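Local coordinates for thiol transferase (Phanerochaete chrysosporium, PDB 4F0B), which probably catalyses glutathione-dependent thiol transfer as a Ure2p-type glutathione transferase, and binds oxidized glutathione disulfide, at residues A[63-68]-A[73-78]; A[171-174]-A[178-181]; A[188-191]-A[196-199]. All coordinates share one frame; numbering follows the deposited sequence.

Interaction 1. Residues A[63-68]-A[73-78]; sequences LKICPN and AITHEG
Ile65 and Cys66, in the loop that follows helix 60-63, lean over the start of strand 73-76 and meet Ala73 and Thr75 through carbon atoms. The apolar contacts centre on the CG2 methyl of Ile65. With chi1 at -66°, CG2 stands anti to the backbone N of Ile65, and this methyl reaches CB of Ala73 at 3.8 Å. The same CG2 lies 4.1 Å from Thr75 CG2, while Ile65 CG1 is 4.2 Å from that methyl; the two side chains cross at about a right angle. Thr75 presents its methyl because OG1 occupies the position between the backbone N and the carbonyl carbon (chi1 58°), leaving CG2 beside the N. Cys66 adds its CB, 4.1 Å from CB of Ala73, so the small alanine is touched by two neighbouring loop residues.

Polar groups play little part between the segments: Ile65 CG2 passes the carbonyl O of Ile74 at 4.1 Å. The hydrogen bonds of the strand go to its sheet neighbours, Ala73 pairing with Tyr12, Thr75 with Val10 and Ile74 with Val81. On the loop side, Ile65 also rests on Pro80 and Cys66 on Phe82, and Asn68 OD1 accepts a hydrogen bond from Arg157 of the second subunit.

The sheet belongs to the thioredoxin-like N-terminal domain of the glutathione transferase fold, and the side chain of Cys66 comes within about 7 Å of bound glutathione disulfide. Contacts between aliphatic carbons alone imply that the loop is laid against the sheet by shape and by exclusion of water, without directional bonds between the two segments.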
ATOM      1  N   LEU A  63      15.769  12.992   3.966  1.00 10.85           N
ATOM      2  CA  LEU A  63      15.823  11.540   4.027  1.00 11.50           C
ATOM      3  C   LEU A  63      15.710  11.057   5.487  1.00 11.80           C
ATOM      4  O   LEU A  63      15.279   9.929   5.728  1.00 13.91           O
ATOM      5  CB  LEU A  63      17.084  11.021   3.292  1.00 13.35           C
ATOM      6  CG  LEU A  63      17.119  11.305   1.776  1.00 15.31           C
ATOM      7  CD1 LEU A  63      18.402  10.774   1.123  1.00 17.38           C
ATOM      8  CD2 LEU A  63      15.898  10.678   1.100  1.00 14.54           C
ATOM      9  N   LYS A  64      16.036  11.931   6.456  1.00 12.49           N
ATOM     10  CA  LYS A  64      15.832  11.617   7.877  1.00 13.62           C
ATOM     11  C   LYS A  64      14.368  11.555   8.289  1.00 13.42           C
ATOM     12  O   LYS A  64      14.015  10.956   9.321  1.00 17.60           O
ATOM     13  CB  LYS A  64      16.541  12.637   8.786  1.00 18.39           C
ATOM     14  CG  LYS A  64      18.067  12.591   8.719  1.00 24.01           C
ATOM     15  CD  LYS A  64      18.693  13.591   9.687  1.00 31.18           C
ATOM     16  CE  LYS A  64      20.218  13.578   9.574  1.00 36.38           C
ATOM     17  NZ  LYS A  64      20.876  14.487  10.569  1.00 41.37           N
ATOM     18  N   ILE A  65      13.503  12.190   7.493  1.00  9.44           N
ATOM     19  CA  ILE A  65      12.070  12.201   7.748  1.00 10.01           C
ATOM     20  C   ILE A  65      11.410  11.163   6.859  1.00 10.97           C
ATOM     21  O   ILE A  65      10.594  10.361   7.335  1.00 11.53           O
ATOM     22  CB  ILE A  65      11.500  13.588   7.472  1.00 10.34           C
ATOM     23  CG1 ILE A  65      12.076  14.579   8.503  1.00 10.46           C
ATOM     24  CG2 ILE A  65       9.964  13.590   7.546  1.00  9.51           C
ATOM     25  CD1 ILE A  65      11.884  16.068   8.122  1.00 12.69           C
ATOM     26  N   CYS A  66      11.775  11.147   5.580  1.00  7.90           N
ATOM     27  CA  CYS A  66      11.216  10.166   4.637  1.00  8.98           C
ATOM     28  C   CYS A  66      12.361   9.449   3.936  1.00  7.92           C
ATOM     29  O   CYS A  66      12.969  10.003   3.019  1.00  7.11           O
ATOM     30  CB  CYS A  66      10.347  10.825   3.575  1.00  8.53           C
ATOM     31  SG  CYS A  66       9.673   9.605   2.420  1.00  7.86           S
ATOM     32  N   PRO A  67      12.678   8.228   4.366  1.00  7.75           N
ATOM     33  CA  PRO A  67      13.858   7.547   3.782  1.00  9.26           C
ATOM     34  C   PRO A  67      13.705   7.232   2.296  1.00  7.77           C
ATOM     35  O   PRO A  67      14.708   7.019   1.613  1.00  9.29           O
ATOM     36  CB  PRO A  67      14.001   6.271   4.617  1.00 12.31           C
ATOM     37  CG  PRO A  67      12.717   6.118   5.370  1.00 20.61           C
ATOM     38  CD  PRO A  67      12.069   7.496   5.488  1.00 11.05           C
ATOM     39  N   ASN A  68      12.471   7.232   1.795  1.00  6.49           N
ATOM     40  CA  ASN A  68      12.210   7.017   0.400  1.00  6.60           C
ATOM     41  C   ASN A  68      12.441   8.251  -0.462  1.00  7.13           C
ATOM     42  O   ASN A  68      12.419   8.151  -1.679  1.00  7.01           O
ATOM     43  CB  ASN A  68      10.755   6.544   0.245  1.00  6.65           C
ATOM     44  CG  ASN A  68      10.436   5.982  -1.142  1.00  7.15           C
ATOM     45  OD1 ASN A  68      11.246   5.291  -1.768  1.00  6.75           O
ATOM     46  ND2 ASN A  68       9.213   6.229  -1.600  1.00  8.97           N
ATOM     47  N   ALA A  73       5.219  13.668   3.655  1.00  6.14           N
ATOM     48  CA  ALA A  73       5.618  13.171   4.959  1.00  5.93           C
ATOM     49  C   ALA A  73       5.172  14.192   5.974  1.00  6.42           C
ATOM     50  O   ALA A  73       4.987  15.372   5.660  1.00  8.28           O
ATOM     51  CB  ALA A  73       7.146  12.950   5.050  1.00  7.00           C
ATOM     52  N   ILE A  74       5.031  13.761   7.227  1.00  6.47           N
ATOM     53  CA  ILE A  74       4.816  14.705   8.306  1.00  7.17           C
ATOM     54  C   ILE A  74       5.778  14.500   9.439  1.00  7.61           C
ATOM     55  O   ILE A  74       6.394  13.445   9.571  1.00  8.47           O
ATOM     56  CB  ILE A  74       3.408  14.639   8.902  1.00  8.57           C
ATOM     57  CG1 ILE A  74       3.129  13.253   9.526  1.00  8.04           C
ATOM     58  CG2 ILE A  74       2.346  15.022   7.863  1.00  9.12           C
ATOM     59  CD1 ILE A  74       1.875  13.224  10.432  1.00  9.77           C
ATOM     60  N   THR A  75       5.948  15.545  10.246  1.00  8.39           N
ATOM     61  CA  THR A  75       6.444  15.335  11.611  1.00  9.00           C
ATOM     62  C   THR A  75       5.395  15.792  12.576  1.00 11.10           C
ATOM     63  O   THR A  75       4.688  16.759  12.330  1.00 11.09           O
ATOM     64  CB  THR A  75       7.773  16.033  11.881  1.00  9.68           C
ATOM     65  OG1 THR A  75       7.638  17.445  11.653  1.00 11.23           O
ATOM     66  CG2 THR A  75       8.859  15.444  10.979  1.00 10.07           C
ATOM     67  N   HIS A  76       5.282  15.082  13.687  1.00 11.57           N
ATOM     68  CA  HIS A  76       4.355  15.453  14.737  1.00 12.05           C
ATOM     69  C   HIS A  76       5.120  15.446  16.018  1.00 13.15           C
ATOM     70  O   HIS A  76       5.536  14.392  16.508  1.00 13.05           O
ATOM     71  CB  HIS A  76       3.188  14.489  14.805  1.00 10.02           C
ATOM     72  CG  HIS A  76       2.308  14.707  15.993  1.00 11.86           C
ATOM     73  ND1 HIS A  76       1.814  13.663  16.738  1.00 11.20           N
ATOM     74  CD2 HIS A  76       1.884  15.847  16.601  1.00 16.10           C
ATOM     75  CE1 HIS A  76       1.120  14.147  17.759  1.00 12.82           C
ATOM     76  NE2 HIS A  76       1.153  15.466  17.700  1.00 17.13           N
ATOM     77  N   GLU A  77       5.298  16.656  16.539  1.00 14.82           N
ATOM     78  CA  GLU A  77       6.166  16.902  17.667  1.00 19.40           C
ATOM     79  C   GLU A  77       7.473  16.179  17.470  1.00 18.57           C
ATOM     80  O   GLU A  77       7.972  15.532  18.371  1.00 17.93           O
ATOM     81  CB  GLU A  77       5.473  16.524  18.981  1.00 20.04           C
ATOM     82  CG  GLU A  77       4.257  17.419  19.240  1.00 25.30           C
ATOM     83  CD  GLU A  77       3.659  17.274  20.632  1.00 37.02           C
ATOM     84  OE1 GLU A  77       4.311  16.678  21.512  1.00 42.67           O
ATOM     85  OE2 GLU A  77       2.528  17.754  20.845  1.00 39.19           O
ATOM     86  N   GLY A  78       7.970  16.217  16.229  1.00 15.22           N
ATOM     87  CA  GLY A  78       9.249  15.620  15.893  1.00 17.37           C
ATOM     88  C   GLY A  78       9.211  14.195  15.343  1.00 15.89           C
ATOM     89  O   GLY A  78      10.180  13.769  14.704  1.00 15.42           O
TER

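Interaction 2. Residues A[171-174]-A[178-181]; sequences YILG and IADI
Asp180 takes the backbone N-H of Ile172 on OD1, at 2.9 Å from Ile172 N to Asp180 OD1 and almost straight (175°), using the syn lone pair. Trp206 NE1 donates to the same oxygen, so two N-H groups grip OD1. The carboxylate stands nearly perpendicular to the Tyr171 ring, 83° between planes, with Asp180 OD1 at the ring edge and 3.5 Å from Tyr171 CB. Asp180 OD2 accepts from a water at 2.6 Å, which in turn accepts the N-H of Leu173, 2.8 Å from Leu173 N. The N-H groups of Ile172 and Leu173 belong to the type I turn from Tyr171 to Gly174.

OD2 also accepts from Gly177 N, just ahead of helix 178-187. This bond matches the backbone half of the N-capping box found at this helix in glutathione transferases; glycine has no side chain to supply the return bond. Replacing Asp180 by alanine removes the carboxylate, and the amides of Ile172 and Gly177, the indole N-H of Trp206 and the bridging water would probably lose their shared acceptor.

The side chains of Ile172 and Asp180 run alongside each other, pointing opposite ways. Ile172 CG1, anti to its carbonyl carbon (chi1 -62°), comes within 3.3 Å of Asp180 OD1, and Ile172 CD1 continues to Ala179, 3.8 Å from O and 4.4 Å from CB.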
ATOM      1  N   TYR A 171     -20.165   6.583   0.009  1.00  6.04           N
ATOM      2  CA  TYR A 171     -18.741   6.544   0.391  1.00  6.12           C
ATOM      3  C   TYR A 171     -18.333   5.087   0.539  1.00  5.95           C
ATOM      4  O   TYR A 171     -19.196   4.185   0.740  1.00  6.26           O
ATOM      5  CB  TYR A 171     -18.470   7.342   1.695  1.00  6.12           C
ATOM      6  CG  TYR A 171     -18.900   8.772   1.561  1.00  7.17           C
ATOM      7  CD1 TYR A 171     -18.105   9.683   0.867  1.00  7.77           C
ATOM      8  CD2 TYR A 171     -20.134   9.200   2.064  1.00  7.16           C
ATOM      9  CE1 TYR A 171     -18.520  10.994   0.689  1.00  9.23           C
ATOM     10  CE2 TYR A 171     -20.556  10.510   1.905  1.00  7.38           C
ATOM     11  CZ  TYR A 171     -19.744  11.399   1.201  1.00  7.42           C
ATOM     12  OH  TYR A 171     -20.203  12.694   1.037  1.00 10.09           O
ATOM     13  N   ILE A 172     -17.025   4.846   0.441  1.00  6.99           N
ATOM     14  CA  ILE A 172     -16.547   3.468   0.331  1.00  6.49           C
ATOM     15  C   ILE A 172     -16.973   2.598   1.512  1.00  8.08           C
ATOM     16  O   ILE A 172     -17.435   1.462   1.317  1.00  7.11           O
ATOM     17  CB  ILE A 172     -15.016   3.455   0.181  1.00  5.99           C
ATOM     18  CG1 ILE A 172     -14.625   4.187  -1.111  1.00  6.73           C
ATOM     19  CG2 ILE A 172     -14.464   2.019   0.210  1.00  8.47           C
ATOM     20  CD1 ILE A 172     -13.117   4.452  -1.177  1.00  9.58           C
ATOM     21  N   LEU A 173     -16.832   3.138   2.720  1.00  7.05           N
ATOM     22  CA  LEU A 173     -17.192   2.412   3.925  1.00  7.59           C
ATOM     23  C   LEU A 173     -18.387   3.064   4.610  1.00  7.32           C
ATOM     24  O   LEU A 173     -18.442   3.119   5.830  1.00  9.51           O
ATOM     25  CB  LEU A 173     -15.989   2.268   4.885  1.00  8.23           C
ATOM     26  CG  LEU A 173     -14.837   1.505   4.199  1.00 11.40           C
ATOM     27  CD1 LEU A 173     -13.661   1.537   5.168  1.00 19.88           C
ATOM     28  CD2 LEU A 173     -15.213   0.081   3.876  1.00 15.58           C
ATOM     29  N   GLY A 174     -19.341   3.554   3.809  1.00  6.52           N
ATOM     30  CA  GLY A 174     -20.584   4.076   4.395  1.00  7.24           C
ATOM     31  C   GLY A 174     -20.488   5.562   4.651  1.00  6.54           C
ATOM     32  O   GLY A 174     -21.078   6.390   3.945  1.00  7.70           O
ATOM     33  N   ILE A 178     -11.069   8.304   5.809  1.00  5.70           N
ATOM     34  CA  ILE A 178      -9.717   8.274   5.250  1.00  5.76           C
ATOM     35  C   ILE A 178      -9.552   7.365   4.035  1.00  6.32           C
ATOM     36  O   ILE A 178      -8.697   7.662   3.190  1.00  6.18           O
ATOM     37  CB  ILE A 178      -8.633   7.985   6.297  1.00  5.94           C
ATOM     38  CG1 ILE A 178      -8.869   6.650   7.017  1.00  5.99           C
ATOM     39  CG2 ILE A 178      -8.562   9.161   7.300  1.00  7.40           C
ATOM     40  CD1 ILE A 178      -7.705   6.269   7.977  1.00  7.84           C
ATOM     41  N   ALA A 179     -10.358   6.305   3.891  1.00  5.86           N
ATOM     42  CA  ALA A 179     -10.282   5.532   2.661  1.00  5.92           C
ATOM     43  C   ALA A 179     -10.737   6.324   1.444  1.00  6.93           C
ATOM     44  O   ALA A 179     -10.117   6.222   0.371  1.00  7.51           O
ATOM     45  CB  ALA A 179     -11.072   4.257   2.763  1.00  8.64           C
ATOM     46  N   ASP A 180     -11.798   7.114   1.588  1.00  5.96           N
ATOM     47  CA  ASP A 180     -12.211   7.994   0.506  1.00  6.22           C
ATOM     48  C   ASP A 180     -11.161   9.041   0.204  1.00  4.87           C
ATOM     49  O   ASP A 180     -10.873   9.287  -0.954  1.00  5.92           O
ATOM     50  CB  ASP A 180     -13.510   8.705   0.868  1.00  5.45           C
ATOM     51  CG  ASP A 180     -14.605   7.735   1.245  1.00  6.38           C
ATOM     52  OD1 ASP A 180     -15.238   7.123   0.348  1.00  5.95           O
ATOM     53  OD2 ASP A 180     -14.796   7.573   2.473  1.00  7.77           O
ATOM     54  N   ILE A 181     -10.622   9.654   1.253  1.00  4.74           N
ATOM     55  CA  ILE A 181      -9.645  10.719   1.080  1.00  5.07           C
ATOM     56  C   ILE A 181      -8.427  10.235   0.287  1.00  4.86           C
ATOM     57  O   ILE A 181      -7.977  10.904  -0.651  1.00  6.31           O
ATOM     58  CB  ILE A 181      -9.271  11.355   2.443  1.00  5.45           C
ATOM     59  CG1 ILE A 181     -10.478  12.107   3.037  1.00  6.61           C
ATOM     60  CG2 ILE A 181      -8.059  12.299   2.303  1.00  7.56           C
ATOM     61  CD1 ILE A 181     -10.315  12.451   4.534  1.00  7.74           C
TER
HETATM   62  O   HOH W   1     -15.532   5.423   3.747  1.00  8.40           O

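Interaction 3. Residues A[188-191]-A[196-199]; sequences RIAP and DLDE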
ATOM      1  N   ARG A 188      -9.697  12.447  -8.583  1.00  5.42           N
ATOM      2  CA  ARG A 188     -10.036  13.764  -9.109  1.00  5.96           C
ATOM      3  C   ARG A 188      -9.208  14.144 -10.342  1.00  7.11           C
ATOM      4  O   ARG A 188      -9.601  15.050 -11.074  1.00 10.08           O
ATOM      5  CB  ARG A 188      -9.934  14.826  -8.006  1.00  6.89           C
ATOM      6  CG  ARG A 188      -8.503  15.174  -7.612  1.00  7.72           C
ATOM      7  CD  ARG A 188      -8.496  16.096  -6.399  1.00  7.78           C
ATOM      8  NE  ARG A 188      -9.141  17.388  -6.680  1.00  9.08           N
ATOM      9  CZ  ARG A 188      -8.484  18.466  -7.108  1.00 10.19           C
ATOM     10  NH1 ARG A 188      -7.157  18.432  -7.266  1.00 11.84           N
ATOM     11  NH2 ARG A 188      -9.133  19.606  -7.346  1.00 10.80           N
ATOM     12  N   ILE A 189      -8.088  13.456 -10.576  1.00  6.33           N
ATOM     13  CA  ILE A 189      -7.316  13.667 -11.791  1.00  6.71           C
ATOM     14  C   ILE A 189      -7.416  12.508 -12.777  1.00  7.11           C
ATOM     15  O   ILE A 189      -6.733  12.546 -13.805  1.00  8.46           O
ATOM     16  CB  ILE A 189      -5.825  14.007 -11.513  1.00  8.71           C
ATOM     17  CG1 ILE A 189      -5.100  12.790 -10.916  1.00  8.88           C
ATOM     18  CG2 ILE A 189      -5.743  15.311 -10.654  1.00  9.29           C
ATOM     19  CD1 ILE A 189      -3.539  12.894 -10.897  1.00 11.58           C
ATOM     20  N   ALA A 190      -8.293  11.539 -12.515  1.00  7.78           N
ATOM     21  CA  ALA A 190      -8.532  10.482 -13.496  1.00  9.02           C
ATOM     22  C   ALA A 190      -8.863  10.992 -14.924  1.00  9.75           C
ATOM     23  O   ALA A 190      -8.377  10.377 -15.878  1.00 12.03           O
ATOM     24  CB  ALA A 190      -9.618   9.497 -12.983  1.00  9.73           C
ATOM     25  N   PRO A 191      -9.677  12.075 -15.078  1.00 10.38           N
ATOM     26  CA  PRO A 191      -9.958  12.550 -16.447  1.00 11.13           C
ATOM     27  C   PRO A 191      -8.693  12.969 -17.169  1.00 14.15           C
ATOM     28  O   PRO A 191      -8.506  12.663 -18.363  1.00 17.38           O
ATOM     29  CB  PRO A 191     -10.920  13.725 -16.215  1.00 13.23           C
ATOM     30  CG  PRO A 191     -11.679  13.319 -14.939  1.00 11.01           C
ATOM     31  CD  PRO A 191     -10.533  12.726 -14.074  1.00 10.37           C
ATOM     32  N   ASP A 196     -12.557   8.178 -18.795  1.00 12.58           N
ATOM     33  CA  ASP A 196     -13.810   8.880 -18.937  1.00 14.28           C
ATOM     34  C   ASP A 196     -14.664   8.486 -17.736  1.00 13.28           C
ATOM     35  O   ASP A 196     -15.150   7.348 -17.661  1.00 12.81           O
ATOM     36  CB  ASP A 196     -14.503   8.424 -20.226  1.00 13.87           C
ATOM     37  CG  ASP A 196     -15.783   9.174 -20.494  1.00 18.66           C
ATOM     38  OD1 ASP A 196     -16.264   9.894 -19.599  1.00 16.53           O
ATOM     39  OD2 ASP A 196     -16.317   9.023 -21.614  1.00 25.01           O
ATOM     40  N   LEU A 197     -14.839   9.412 -16.791  1.00 12.57           N
ATOM     41  CA  LEU A 197     -15.578   9.074 -15.586  1.00 11.16           C
ATOM     42  C   LEU A 197     -17.067   8.852 -15.830  1.00 13.00           C
ATOM     43  O   LEU A 197     -17.757   8.309 -14.968  1.00 11.95           O
ATOM     44  CB  LEU A 197     -15.370  10.098 -14.453  1.00 11.68           C
ATOM     45  CG  LEU A 197     -13.997   9.995 -13.808  1.00 12.36           C
ATOM     46  CD1 LEU A 197     -13.852  11.062 -12.714  1.00 17.13           C
ATOM     47  CD2 LEU A 197     -13.754   8.605 -13.217  1.00 14.26           C
ATOM     48  N   ASP A 198     -17.562   9.226 -17.003  1.00 12.61           N
ATOM     49  CA  ASP A 198     -18.924   8.815 -17.344  1.00 14.34           C
ATOM     50  C   ASP A 198     -19.065   7.280 -17.430  1.00 12.95           C
ATOM     51  O   ASP A 198     -20.177   6.752 -17.311  1.00 14.73           O
ATOM     52  CB  ASP A 198     -19.435   9.489 -18.633  1.00 14.00           C
ATOM     53  CG  ASP A 198     -19.787  10.942 -18.433  1.00 22.00           C
ATOM     54  OD1 ASP A 198     -19.931  11.385 -17.275  1.00 24.64           O
ATOM     55  OD2 ASP A 198     -19.954  11.647 -19.450  1.00 29.62           O
ATOM     56  N   GLU A 199     -17.952   6.562 -17.634  1.00 10.73           N
ATOM     57  CA  GLU A 199     -17.980   5.105 -17.661  1.00 12.34           C
ATOM     58  C   GLU A 199     -17.972   4.528 -16.255  1.00  9.43           C
ATOM     59  O   GLU A 199     -18.165   3.344 -16.067  1.00 10.13           O
ATOM     60  CB  GLU A 199     -16.800   4.549 -18.481  1.00 12.44           C
ATOM     61  CG  GLU A 199     -16.866   4.906 -19.954  1.00 17.35           C
ATOM     62  CD  GLU A 199     -15.624   4.466 -20.735  1.00 20.65           C
ATOM     63  OE1 GLU A 199     -14.697   3.878 -20.137  1.00 22.17           O
ATOM     64  OE2 GLU A 199     -15.588   4.738 -21.952  1.00 33.32           O
TER
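The linker between helices 178-187 and 201-211, in the helical C-terminal domain, folds back on itself where Leu197, at the start of a 3-10 segment, packs on Ala190 and Pro191 at the beginning of the short helix 190-193. Leu197 carries the contact with both of its methyls. CG lies anti to the carbonyl carbon of Leu197 (chi1 -73°), and CD1 prolongs the chain from there, in line to meet the proline ring. Leu197 CD1 touches Pro191 CG at 3.8 Å and Pro191 CD at 4.0 Å, so the methyl rests against the CG-CD side of the pyrrolidine, and the two side chains cross obliquely. The other methyl, CD2, turns to Ala190 and lies 4.2 Å from its CB. Leu197 is buried here, with Val203 and Lys204 of helix 201-211 also against its side chain.

The turn that carries the leucine is fixed by one side-chain and one backbone hydrogen bond. Asp196 OD1 accepts from Asp198 N at 3.0 Å, a bent bond (145°) that meets the carboxylate from above, 45° out of its plane. Glu199 N reaches Asp196 O at 2.9 Å and closes the turn that holds Leu197 between them. Asp198 OD1 forms a salt bridge with Lys204 of helix 201-211; at the other end of the contact Arg188 pairs with Glu211 and lies against Trp20 in a cation-pi contact.

The arrangement is an Asx turn at Asp196 leading into a 3-10 segment, whose leucine packs back on the short helix 190-193, in the linker between two helices of an all-helical glutathione transferase C-terminal domain.

Interaction 1 belongs to the thioredoxin-like N-terminal domain, interactions 2 and 3 to the helical C-terminal domain, and the first lies across the centre of the chain from the other two. Centre to centre, interaction 1 is 26 Å from interaction 2 and 33 Å from interaction 3. Interactions 2 and 3 are nearer neighbours, with centres 18 Å apart and nearest atoms about 8 Å apart; helix 178-187 leads from one to the other. None of the three touches another. Bound glutathione disulfide comes closest to interaction 1, about 7 Å from the Cys66 side chain, against about 14 Å from Ala179 and 13 Å from Ala190.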